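PDB 1WIW: glucose-6-phosphate isomerase like protein from Thermus thermophilus, which probably acts as a sugar-phosphate isomerase of the PGI/PMI family, interconverting glucose-6-phosphate or mannose-6-phosphate with fructose-6-phosphate. Local coordinates for residues Phe117-Ala121 against Thr122-Glu126; Pro144-Val148 against Glu149-Ala153; Leu166-Pro170 against Leu171-Leu175; Tyr267-Ala270 against Leu271-Val275. All blocks are in the same frame, centred on the assembly; numbering follows the deposited sequence.

How the contacts relate
Contacts 1 and 4 both finish a helix, 110-121 and 251-272, through backbone bonds that reach past a glycine of positive phi; contact 4 is buried and mostly carbon packing, with three tyrosines whose hydroxyls bond outside it, while contact 1 is partly buried and carries an arginine. Contacts 2 and 3 lead into helices: contact 2 is a surface loop with carboxylates on a proline and an asparagine cap before helix 152-160, whereas contact 3, partly buried, turns strand 164-168 into helix 174-185 by a serine bond. Contacts 2 and 4 touch through Tyr-268, which packs on Asn-151 and Ala-153. Contact 1 lies across the chain's centre from contact 4, about 34 Å away between centres.

Contact 1: Phe117-Ala121 against Thr122-Glu126; sequences FLLLA and TGREE
The carbonyl oxygen of Leu-118 is gripped mainly by the hydroxyl of Thr-122, whose OG1 donates to Leu-118 O at 2.7 Å from 30° off the carbonyl plane. The amide of Thr-122 adds a weak bond to the same oxygen, and Ala-121 N another. With chi1 at 56° the hydroxyl is folded between its own backbone N and carbonyl carbon, and this turns it back over the last helical turn. One residue on, Leu-119 O takes the amide of Arg-124 at 2.8 Å in a fairly straight bond (154° at the hydrogen), plus a weak bond from Thr-122 N. The carbonyls of Leu-118 and Leu-119 are thus both occupied, although Thr-122 has already left helical geometry. Gly-123 follows with a positive phi, a conformation easy for a residue without a side chain, and swings the chain round so that Arg-124 becomes the N-cap position of the next helix.

Arg-124 folds back over Leu-119. Methyl CD2 of the leucine lies over one guanidinium face, toward its rim, with Leu-119 CD2 to Arg-124 NE at 3.7 Å. The far end of the guanidinium makes a weak bond from NH1 to Ser-54 O. More loosely, Leu-120 CD2 meets the aliphatic CG of Glu-125 at 3.9 Å.

The arrangement is a short two-helix connection, with a glycine of positive phi between helices 110-121 and 125-139. Leu-119 and Leu-120 pack on Leu-128 of the second helix, while Leu-118 rests on Phe-66 and Leu-68 of strand 64-70 and on Ala-41 of strand 39-45, so the joint lies against the parallel sheet of the N-terminal half.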
loop_
_atom_site.group_PDB
_atom_site.type_symbol
_atom_site.label_atom_id
_atom_site.label_comp_id
_atom_site.label_asym_id
_atom_site.label_seq_id
_atom_site.Cartn_x
_atom_site.Cartn_y
_atom_site.Cartn_z
ATOM N N PHE B 117 8.618 16.616 -15.355
ATOM C CA PHE B 117 7.721 17.629 -15.893
ATOM C C PHE B 117 7.171 18.510 -14.776
ATOM O O PHE B 117 7.188 19.736 -14.889
ATOM C CB PHE B 117 6.569 16.974 -16.662
ATOM C CG PHE B 117 5.577 17.959 -17.221
ATOM C CD1 PHE B 117 4.431 18.297 -16.506
ATOM C CD2 PHE B 117 5.798 18.562 -18.459
ATOM C CE1 PHE B 117 3.514 19.222 -17.018
ATOM C CE2 PHE B 117 4.891 19.488 -18.979
ATOM C CZ PHE B 117 3.747 19.817 -18.258
ATOM N N LEU B 118 6.693 17.890 -13.697
ATOM C CA LEU B 118 6.146 18.643 -12.566
ATOM C C LEU B 118 7.167 19.573 -11.924
ATOM O O LEU B 118 6.854 20.717 -11.602
ATOM C CB LEU B 118 5.584 17.703 -11.493
ATOM C CG LEU B 118 4.254 17.007 -11.789
ATOM C CD1 LEU B 118 3.789 16.231 -10.563
ATOM C CD2 LEU B 118 3.210 18.047 -12.166
ATOM N N LEU B 119 8.392 19.095 -11.733
ATOM C CA LEU B 119 9.414 19.937 -11.126
ATOM C C LEU B 119 9.717 21.137 -12.022
ATOM O O LEU B 119 9.856 22.260 -11.538
ATOM C CB LEU B 119 10.692 19.132 -10.860
ATOM C CG LEU B 119 10.569 17.978 -9.855
ATOM C CD1 LEU B 119 11.941 17.363 -9.609
ATOM C CD2 LEU B 119 9.983 18.491 -8.544
ATOM N N LEU B 120 9.812 20.902 -13.326
ATOM C CA LEU B 120 10.091 21.976 -14.275
ATOM C C LEU B 120 8.899 22.918 -14.428
ATOM O O LEU B 120 9.064 24.094 -14.767
ATOM C CB LEU B 120 10.458 21.399 -15.643
ATOM C CG LEU B 120 11.801 20.678 -15.762
ATOM C CD1 LEU B 120 11.918 20.027 -17.126
ATOM C CD2 LEU B 120 12.928 21.670 -15.556
ATOM N N ALA B 121 7.703 22.396 -14.179
ATOM C CA ALA B 121 6.485 23.187 -14.297
ATOM C C ALA B 121 6.222 24.028 -13.049
ATOM O O ALA B 121 5.470 25.003 -13.097
ATOM C CB ALA B 121 5.293 22.269 -14.556
ATOM N N THR B 122 6.839 23.650 -11.936
ATOM C CA THR B 122 6.630 24.367 -10.682
ATOM C C THR B 122 7.860 25.120 -10.174
ATOM O O THR B 122 7.983 25.383 -8.979
ATOM C CB THR B 122 6.144 23.397 -9.581
ATOM O OG1 THR B 122 7.084 22.328 -9.438
ATOM C CG2 THR B 122 4.776 22.819 -9.941
ATOM N N GLY B 123 8.771 25.456 -11.082
ATOM C CA GLY B 123 9.964 26.197 -10.705
ATOM C C GLY B 123 10.985 25.482 -9.839
ATOM O O GLY B 123 11.743 26.127 -9.115
ATOM N N ARG B 124 11.027 24.157 -9.908
ATOM C CA ARG B 124 11.991 23.414 -9.109
ATOM C C ARG B 124 13.101 22.774 -9.940
ATOM O O ARG B 124 13.404 21.588 -9.785
ATOM C CB ARG B 124 11.273 22.351 -8.276
ATOM C CG ARG B 124 10.437 22.937 -7.153
ATOM C CD ARG B 124 10.334 21.963 -5.995
ATOM N NE ARG B 124 9.157 21.112 -6.082
ATOM C CZ ARG B 124 8.939 20.065 -5.293
ATOM N NH1 ARG B 124 7.835 19.349 -5.435
ATOM N NH2 ARG B 124 9.829 19.725 -4.373
ATOM N N GLU B 125 13.718 23.571 -10.804
ATOM C CA GLU B 125 14.793 23.084 -11.663
ATOM C C GLU B 125 15.983 22.552 -10.868
ATOM O O GLU B 125 16.605 21.566 -11.263
ATOM C CB GLU B 125 15.285 24.197 -12.598
ATOM C CG GLU B 125 14.226 24.774 -13.527
ATOM C CD GLU B 125 13.254 25.716 -12.820
ATOM O OE1 GLU B 125 12.287 26.163 -13.471
ATOM O OE2 GLU B 125 13.457 26.016 -11.624
ATOM N N GLU B 126 16.302 23.205 -9.755
ATOM C CA GLU B 126 17.433 22.781 -8.937
ATOM C C GLU B 126 17.179 21.440 -8.270
ATOM O O GLU B 126 18.088 20.625 -8.152
ATOM C CB GLU B 126 17.770 23.836 -7.884
ATOM C CG GLU B 126 18.391 25.096 -8.466
ATOM C CD GLU B 126 19.456 24.800 -9.511
ATOM O OE1 GLU B 126 20.381 24.007 -9.228
ATOM O OE2 GLU B 126 19.369 25.363 -10.620
#

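Contact 2: Pro144-Val148 against Glu149-Ala153; sequences PEVPV and EENPA
Backbone bonds fold the chain between Pro-147 and Asn-151 into two overlapping turns. Glu-150 N donates to Pro-147 O at 2.9 Å and Asn-151 N to Val-148 O at 3.1 Å. In both the donor stands above the carbonyl plane, more steeply in the second (72° out of it). Val-148 N, at the start of the coil, is tied by a hydrogen bond to Asp-5 OD1.

The amide of Asn-151 makes the polar side-chain contacts. Its CG lies opposite the backbone N (chi1 -171°), and ND2 comes back to Val-146, with a weak bond to Val-146 O at 3.4 Å. Lys-154 NZ reaches in from the helix to bond the same Val-146 O and Pro-144 O. Asn-151 ND2 also donates to Leu-142 O. This is the N-cap of helix 152-160: Asn-151 OD1 accepts a weak bond from Ala-153 N at 3.0 Å and a hydrogen bond from Lys-154 N, meeting amides that the first helical turn would otherwise leave without carbonyl partners. Both ends of the carboxamide are thereby used, which fixes its flip. Pro-152 directly after the cap has no amide hydrogen to place.

Apolar and carbon-to-oxygen contacts gather on Pro-147. Glu-149 bends at chi2 and crosses the ring obliquely, with Glu-149 OE1 against Pro-147 CB at 3.5 Å. Glu-150 instead runs alongside the ring, extended and pointing the same way, its OE1 against Pro-147 CG, also at 3.5 Å. These are packing contacts on a surface loop. Val-146 CG1 sits against Glu-150 CB at 4.0 Å.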
loop_
_atom_site.group_PDB
_atom_site.type_symbol
_atom_site.label_atom_id
_atom_site.label_comp_id
_atom_site.label_asym_id
_atom_site.label_seq_id
_atom_site.Cartn_x
_atom_site.Cartn_y
_atom_site.Cartn_z
ATOM N N PRO B 144 24.945 -3.099 -17.854
ATOM C CA PRO B 144 25.271 -4.484 -18.202
ATOM C C PRO B 144 26.773 -4.745 -18.319
ATOM O O PRO B 144 27.235 -5.859 -18.065
ATOM C CB PRO B 144 24.555 -4.684 -19.537
ATOM C CG PRO B 144 23.399 -3.752 -19.446
ATOM C CD PRO B 144 24.025 -2.521 -18.850
ATOM N N GLU B 145 27.525 -3.716 -18.700
ATOM C CA GLU B 145 28.966 -3.853 -18.860
ATOM C C GLU B 145 29.683 -3.896 -17.510
ATOM O O GLU B 145 30.856 -4.261 -17.431
ATOM C CB GLU B 145 29.522 -2.707 -19.724
ATOM C CG GLU B 145 29.613 -1.346 -19.031
ATOM C CD GLU B 145 28.279 -0.629 -18.883
ATOM O OE1 GLU B 145 28.275 0.469 -18.281
ATOM O OE2 GLU B 145 27.244 -1.143 -19.365
ATOM N N VAL B 146 28.974 -3.531 -16.445
ATOM C CA VAL B 146 29.553 -3.551 -15.102
ATOM C C VAL B 146 29.330 -4.945 -14.517
ATOM O O VAL B 146 28.193 -5.356 -14.305
ATOM C CB VAL B 146 28.879 -2.501 -14.192
ATOM C CG1 VAL B 146 29.527 -2.512 -12.815
ATOM C CG2 VAL B 146 28.988 -1.108 -14.833
ATOM N N PRO B 147 30.418 -5.695 -14.254
ATOM C CA PRO B 147 30.306 -7.050 -13.695
ATOM C C PRO B 147 29.560 -7.145 -12.363
ATOM O O PRO B 147 29.478 -6.178 -11.613
ATOM C CB PRO B 147 31.766 -7.505 -13.596
ATOM C CG PRO B 147 32.525 -6.210 -13.428
ATOM C CD PRO B 147 31.831 -5.308 -14.421
ATOM N N VAL B 148 29.027 -8.329 -12.076
ATOM C CA VAL B 148 28.263 -8.570 -10.854
ATOM C C VAL B 148 28.960 -8.124 -9.569
ATOM O O VAL B 148 28.340 -7.500 -8.710
ATOM C CB VAL B 148 27.883 -10.066 -10.720
ATOM C CG1 VAL B 148 26.965 -10.265 -9.516
ATOM C CG2 VAL B 148 27.185 -10.546 -11.989
ATOM N N GLU B 149 30.243 -8.440 -9.434
ATOM C CA GLU B 149 30.986 -8.060 -8.238
ATOM C C GLU B 149 31.029 -6.545 -8.004
ATOM O O GLU B 149 31.333 -6.099 -6.900
ATOM C CB GLU B 149 32.419 -8.605 -8.299
ATOM C CG GLU B 149 33.221 -8.104 -9.493
ATOM C CD GLU B 149 33.183 -9.058 -10.674
ATOM O OE1 GLU B 149 32.142 -9.730 -10.875
ATOM O OE2 GLU B 149 34.198 -9.125 -11.405
ATOM N N GLU B 150 30.722 -5.752 -9.029
ATOM C CA GLU B 150 30.744 -4.298 -8.877
ATOM C C GLU B 150 29.392 -3.655 -9.175
ATOM O O GLU B 150 29.233 -2.443 -9.055
ATOM C CB GLU B 150 31.801 -3.681 -9.803
ATOM C CG GLU B 150 33.210 -4.223 -9.596
ATOM C CD GLU B 150 34.232 -3.559 -10.504
ATOM O OE1 GLU B 150 34.013 -3.525 -11.737
ATOM O OE2 GLU B 150 35.261 -3.074 -9.982
ATOM N N ASN B 151 28.418 -4.472 -9.554
ATOM C CA ASN B 151 27.095 -3.975 -9.903
ATOM C C ASN B 151 26.087 -4.349 -8.813
ATOM O O ASN B 151 25.765 -5.523 -8.640
ATOM C CB ASN B 151 26.683 -4.586 -11.244
ATOM C CG ASN B 151 25.426 -3.967 -11.808
ATOM O OD1 ASN B 151 24.458 -3.742 -11.091
ATOM N ND2 ASN B 151 25.430 -3.704 -13.113
ATOM N N PRO B 152 25.584 -3.353 -8.063
ATOM C CA PRO B 152 24.614 -3.578 -6.982
ATOM C C PRO B 152 23.288 -4.181 -7.431
ATOM O O PRO B 152 22.698 -4.979 -6.705
ATOM C CB PRO B 152 24.427 -2.180 -6.381
ATOM C CG PRO B 152 25.730 -1.513 -6.662
ATOM C CD PRO B 152 26.021 -1.948 -8.077
ATOM N N ALA B 153 22.815 -3.788 -8.612
ATOM C CA ALA B 153 21.552 -4.303 -9.135
ATOM C C ALA B 153 21.687 -5.768 -9.526
ATOM O O ALA B 153 20.797 -6.569 -9.246
ATOM C CB ALA B 153 21.092 -3.479 -10.339
#

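Contact 3: Leu166-Pro170 against Leu171-Leu175; sequences LFYSP and LFRPL
Ser-169 OG donates to Phe-172 O at 2.7 Å, while Phe-172 N returns a bond to Ser-169 O at 3.1 Å. The second bond closes a type I beta turn from Ser-169 to Phe-172. Phe-172 O also accepts from Leu-175 N, which arrives on the carbonyl face opposite the hydroxyl, so one oxygen ties the turn to the start of the helix. Replacing Ser-169 by an alanine would remove the hydroxyl and probably leave Phe-172 O with only Leu-175 N of this pair, the turn less firmly joined to the helix.

Leu-175 CB packs close to Ser-169 OG (3.3 Å). Beside them Arg-173, bent at chi2 and chi3, sets NE at the edge of the Tyr-168 ring, 3.8 Å from Tyr-168 CE2, with ring and guanidinium planes 76° apart. Glu-176 OE1 joins Arg-173 to Ser-169, taking a salt bridge from Arg-173 NE and a hydrogen bond from Ser-169 N; Pro-195 O and Pro-196 O hold the other guanidinium nitrogens.

The turn links strand 164-168, which pairs with strand 216-221 in the parallel sheet of the C-terminal SIS domain, to helix 174-185, with helix 251-272 packed on Leu-171, Phe-172 and Leu-175.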
loop_
_atom_site.group_PDB
_atom_site.type_symbol
_atom_site.label_atom_id
_atom_site.label_comp_id
_atom_site.label_asym_id
_atom_site.label_seq_id
_atom_site.Cartn_x
_atom_site.Cartn_y
_atom_site.Cartn_z
ATOM N N LEU B 166 10.421 -8.404 0.149
ATOM C CA LEU B 166 9.611 -7.573 1.024
ATOM C C LEU B 166 10.309 -6.216 1.059
ATOM O O LEU B 166 11.371 -6.080 1.667
ATOM C CB LEU B 166 9.554 -8.189 2.425
ATOM C CG LEU B 166 8.995 -7.348 3.579
ATOM C CD1 LEU B 166 7.629 -6.788 3.222
ATOM C CD2 LEU B 166 8.925 -8.215 4.837
ATOM N N PHE B 167 9.716 -5.223 0.397
ATOM C CA PHE B 167 10.297 -3.885 0.332
ATOM C C PHE B 167 9.778 -2.958 1.423
ATOM O O PHE B 167 8.566 -2.831 1.616
ATOM C CB PHE B 167 10.015 -3.244 -1.029
ATOM C CG PHE B 167 10.516 -4.043 -2.198
ATOM C CD1 PHE B 167 9.628 -4.683 -3.052
ATOM C CD2 PHE B 167 11.876 -4.142 -2.455
ATOM C CE1 PHE B 167 10.090 -5.410 -4.151
ATOM C CE2 PHE B 167 12.347 -4.866 -3.550
ATOM C CZ PHE B 167 11.450 -5.500 -4.399
ATOM N N TYR B 168 10.705 -2.305 2.123
ATOM C CA TYR B 168 10.372 -1.369 3.198
ATOM C C TYR B 168 11.190 -0.085 2.998
ATOM O O TYR B 168 12.419 -0.121 3.005
ATOM C CB TYR B 168 10.697 -1.990 4.560
ATOM C CG TYR B 168 10.373 -1.100 5.742
ATOM C CD1 TYR B 168 11.260 -0.984 6.813
ATOM C CD2 TYR B 168 9.192 -0.356 5.782
ATOM C CE1 TYR B 168 10.981 -0.142 7.895
ATOM C CE2 TYR B 168 8.906 0.486 6.857
ATOM C CZ TYR B 168 9.807 0.588 7.908
ATOM O OH TYR B 168 9.544 1.443 8.956
ATOM N N SER B 169 10.497 1.037 2.808
ATOM C CA SER B 169 11.144 2.329 2.583
ATOM C C SER B 169 10.665 3.406 3.554
ATOM O O SER B 169 9.788 4.208 3.230
ATOM C CB SER B 169 10.891 2.801 1.151
ATOM O OG SER B 169 9.499 2.935 0.896
ATOM N N PRO B 170 11.255 3.444 4.754
ATOM C CA PRO B 170 10.931 4.402 5.818
ATOM C C PRO B 170 11.024 5.874 5.399
ATOM O O PRO B 170 10.182 6.683 5.785
ATOM C CB PRO B 170 11.955 4.071 6.907
ATOM C CG PRO B 170 12.261 2.638 6.681
ATOM C CD PRO B 170 12.335 2.538 5.180
ATOM N N LEU B 171 12.053 6.220 4.623
ATOM C CA LEU B 171 12.241 7.606 4.199
ATOM C C LEU B 171 11.028 8.142 3.447
ATOM O O LEU B 171 10.774 9.345 3.443
ATOM C CB LEU B 171 13.499 7.751 3.332
ATOM C CG LEU B 171 13.439 7.452 1.832
ATOM C CD1 LEU B 171 14.689 8.020 1.149
ATOM C CD2 LEU B 171 13.322 5.952 1.604
ATOM N N PHE B 172 10.285 7.243 2.812
ATOM C CA PHE B 172 9.085 7.608 2.066
ATOM C C PHE B 172 8.352 6.305 1.767
ATOM O O PHE B 172 8.719 5.571 0.843
ATOM C CB PHE B 172 9.463 8.316 0.766
ATOM C CG PHE B 172 8.303 8.962 0.073
ATOM C CD1 PHE B 172 7.965 8.603 -1.222
ATOM C CD2 PHE B 172 7.555 9.945 0.713
ATOM C CE1 PHE B 172 6.901 9.214 -1.877
ATOM C CE2 PHE B 172 6.488 10.563 0.068
ATOM C CZ PHE B 172 6.161 10.194 -1.233
ATOM N N ARG B 173 7.320 6.020 2.559
ATOM C CA ARG B 173 6.564 4.781 2.422
ATOM C C ARG B 173 6.002 4.484 1.032
ATOM O O ARG B 173 5.985 3.327 0.610
ATOM C CB ARG B 173 5.442 4.732 3.469
ATOM C CG ARG B 173 5.940 4.713 4.921
ATOM C CD ARG B 173 6.866 3.529 5.201
ATOM N NE ARG B 173 6.231 2.256 4.873
ATOM C CZ ARG B 173 5.339 1.634 5.638
ATOM N NH1 ARG B 173 4.812 0.483 5.236
ATOM N NH2 ARG B 173 4.992 2.148 6.815
ATOM N N PRO B 174 5.535 5.511 0.300
ATOM C CA PRO B 174 4.998 5.222 -1.036
ATOM C C PRO B 174 6.016 4.620 -2.010
ATOM O O PRO B 174 5.636 4.084 -3.053
ATOM C CB PRO B 174 4.473 6.578 -1.497
ATOM C CG PRO B 174 4.026 7.210 -0.210
ATOM C CD PRO B 174 5.185 6.883 0.714
ATOM N N LEU B 175 7.304 4.701 -1.676
ATOM C CA LEU B 175 8.332 4.138 -2.550
ATOM C C LEU B 175 8.157 2.620 -2.674
ATOM O O LEU B 175 8.347 2.055 -3.754
ATOM C CB LEU B 175 9.738 4.452 -2.020
ATOM C CG LEU B 175 10.903 3.755 -2.751
ATOM C CD1 LEU B 175 10.907 4.143 -4.229
ATOM C CD2 LEU B 175 12.231 4.135 -2.095
#

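Contact 4: Tyr267-Ala270 against Leu271-Val275; sequences YYLA and LLYGV
Leu-271 packs against one face of the Tyr-267 ring, its CG 4.2 Å above the plane and toward the rim, and its CD1 approaches Tyr-267 CE2 to 3.6 Å. At the edge of that ring, in plane, lies Tyr-268 CE2. Reciprocally, Tyr-267 CD2 sits over a face of the Tyr-268 ring, so the two neighbouring tyrosines also pack on each other. The third ring, Tyr-273, runs alongside Leu-269, both pointing the same way, with Leu-269 CD1 to Tyr-273 CE2 at 3.5 Å. Leu-269 CG lies opposite its backbone N (chi1 179°), which carries its branches toward that ring.

The hydroxyls bond to other parts of the chain: Tyr-267 OH to Asp-13, Tyr-268 OH to Leu-142 O, and Tyr-273 OH to the amide of Glu-162. Tyr-273 also packs on Ala-208 of the second subunit. With a leucine in place of Tyr-273, Glu-162 N would probably lose its hydroxyl partner and the packing on Leu-269 and the second subunit would be reduced.

Helix 251-272 closes here in a Schellman motif. Gly-274 takes a positive phi and donates to Leu-271 O at 2.9 Å, while Val-275 N reaches back to Ala-270 O at 3.0 Å in a nearly straight bond (166°). Beside this bond Val-275 CG2 meets Ala-270 CB at 3.9 Å, the apolar contact that often accompanies the motif.

Backbone bonds occupy the carbonyls from Tyr-267 to Leu-271, the side chain of Arg-2 bonds Leu-272 O, and the tyrosines combine carbon packing with hydroxyl bonds that tie a buried helix end to surrounding loops.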
loop_
_atom_site.group_PDB
_atom_site.type_symbol
_atom_site.label_atom_id
_atom_site.label_comp_id
_atom_site.label_asym_id
_atom_site.label_seq_id
_atom_site.Cartn_x
_atom_site.Cartn_y
_atom_site.Cartn_z
ATOM N N TYR B 267 15.154 -5.290 -13.743
ATOM C CA TYR B 267 15.573 -5.603 -15.113
ATOM C C TYR B 267 16.408 -6.882 -15.123
ATOM O O TYR B 267 16.141 -7.812 -15.896
ATOM C CB TYR B 267 16.409 -4.450 -15.685
ATOM C CG TYR B 267 17.046 -4.742 -17.036
ATOM C CD1 TYR B 267 16.308 -4.652 -18.220
ATOM C CD2 TYR B 267 18.375 -5.151 -17.122
ATOM C CE1 TYR B 267 16.885 -4.969 -19.463
ATOM C CE2 TYR B 267 18.960 -5.472 -18.354
ATOM C CZ TYR B 267 18.212 -5.382 -19.517
ATOM O OH TYR B 267 18.790 -5.735 -20.722
ATOM N N TYR B 268 17.431 -6.911 -14.271
ATOM C CA TYR B 268 18.310 -8.072 -14.165
ATOM C C TYR B 268 17.585 -9.311 -13.638
ATOM O O TYR B 268 17.888 -10.428 -14.057
ATOM C CB TYR B 268 19.517 -7.743 -13.277
ATOM C CG TYR B 268 20.486 -6.783 -13.935
ATOM C CD1 TYR B 268 20.825 -5.569 -13.330
ATOM C CD2 TYR B 268 21.036 -7.074 -15.192
ATOM C CE1 TYR B 268 21.689 -4.655 -13.966
ATOM C CE2 TYR B 268 21.896 -6.173 -15.834
ATOM C CZ TYR B 268 22.215 -4.967 -15.219
ATOM O OH TYR B 268 23.026 -4.062 -15.873
ATOM N N LEU B 269 16.624 -9.127 -12.737
ATOM C CA LEU B 269 15.897 -10.279 -12.212
ATOM C C LEU B 269 15.115 -10.949 -13.343
ATOM O O LEU B 269 15.072 -12.175 -13.439
ATOM C CB LEU B 269 14.949 -9.860 -11.082
ATOM C CG LEU B 269 14.107 -10.976 -10.445
ATOM C CD1 LEU B 269 15.003 -12.113 -9.952
ATOM C CD2 LEU B 269 13.308 -10.407 -9.292
ATOM N N ALA B 270 14.494 -10.146 -14.203
ATOM C CA ALA B 270 13.747 -10.693 -15.331
ATOM C C ALA B 270 14.690 -11.534 -16.190
ATOM O O ALA B 270 14.331 -12.635 -16.623
ATOM C CB ALA B 270 13.145 -9.566 -16.168
ATOM N N LEU B 271 15.898 -11.019 -16.428
ATOM C CA LEU B 271 16.878 -11.748 -17.227
ATOM C C LEU B 271 17.238 -13.069 -16.553
ATOM O O LEU B 271 17.432 -14.082 -17.226
ATOM C CB LEU B 271 18.142 -10.903 -17.453
ATOM C CG LEU B 271 17.944 -9.597 -18.236
ATOM C CD1 LEU B 271 19.300 -9.030 -18.650
ATOM C CD2 LEU B 271 17.097 -9.858 -19.475
ATOM N N LEU B 272 17.324 -13.065 -15.226
ATOM C CA LEU B 272 17.633 -14.293 -14.495
ATOM C C LEU B 272 16.523 -15.338 -14.669
ATOM O O LEU B 272 16.788 -16.541 -14.660
ATOM C CB LEU B 272 17.848 -13.993 -13.007
ATOM C CG LEU B 272 19.131 -13.229 -12.653
ATOM C CD1 LEU B 272 19.183 -12.977 -11.153
ATOM C CD2 LEU B 272 20.344 -14.035 -13.089
ATOM N N TYR B 273 15.282 -14.884 -14.826
ATOM C CA TYR B 273 14.166 -15.804 -15.037
ATOM C C TYR B 273 13.997 -16.088 -16.529
ATOM O O TYR B 273 13.121 -16.846 -16.932
ATOM C CB TYR B 273 12.860 -15.224 -14.483
ATOM C CG TYR B 273 12.774 -15.237 -12.975
ATOM C CD1 TYR B 273 13.015 -16.408 -12.257
ATOM C CD2 TYR B 273 12.427 -14.084 -12.262
ATOM C CE1 TYR B 273 12.913 -16.436 -10.872
ATOM C CE2 TYR B 273 12.320 -14.104 -10.872
ATOM C CZ TYR B 273 12.565 -15.284 -10.186
ATOM O OH TYR B 273 12.447 -15.324 -8.815
ATOM N N GLY B 274 14.835 -15.458 -17.343
ATOM C CA GLY B 274 14.769 -15.662 -18.779
ATOM C C GLY B 274 13.533 -15.099 -19.450
ATOM O O GLY B 274 13.086 -15.621 -20.469
ATOM N N VAL B 275 12.957 -14.046 -18.880
ATOM C CA VAL B 275 11.781 -13.445 -19.493
ATOM C C VAL B 275 12.098 -12.032 -19.950
ATOM O O VAL B 275 13.026 -11.391 -19.451
ATOM C CB VAL B 275 10.569 -13.403 -18.531
ATOM C CG1 VAL B 275 10.139 -14.825 -18.179
ATOM C CG2 VAL B 275 10.912 -12.603 -17.280
#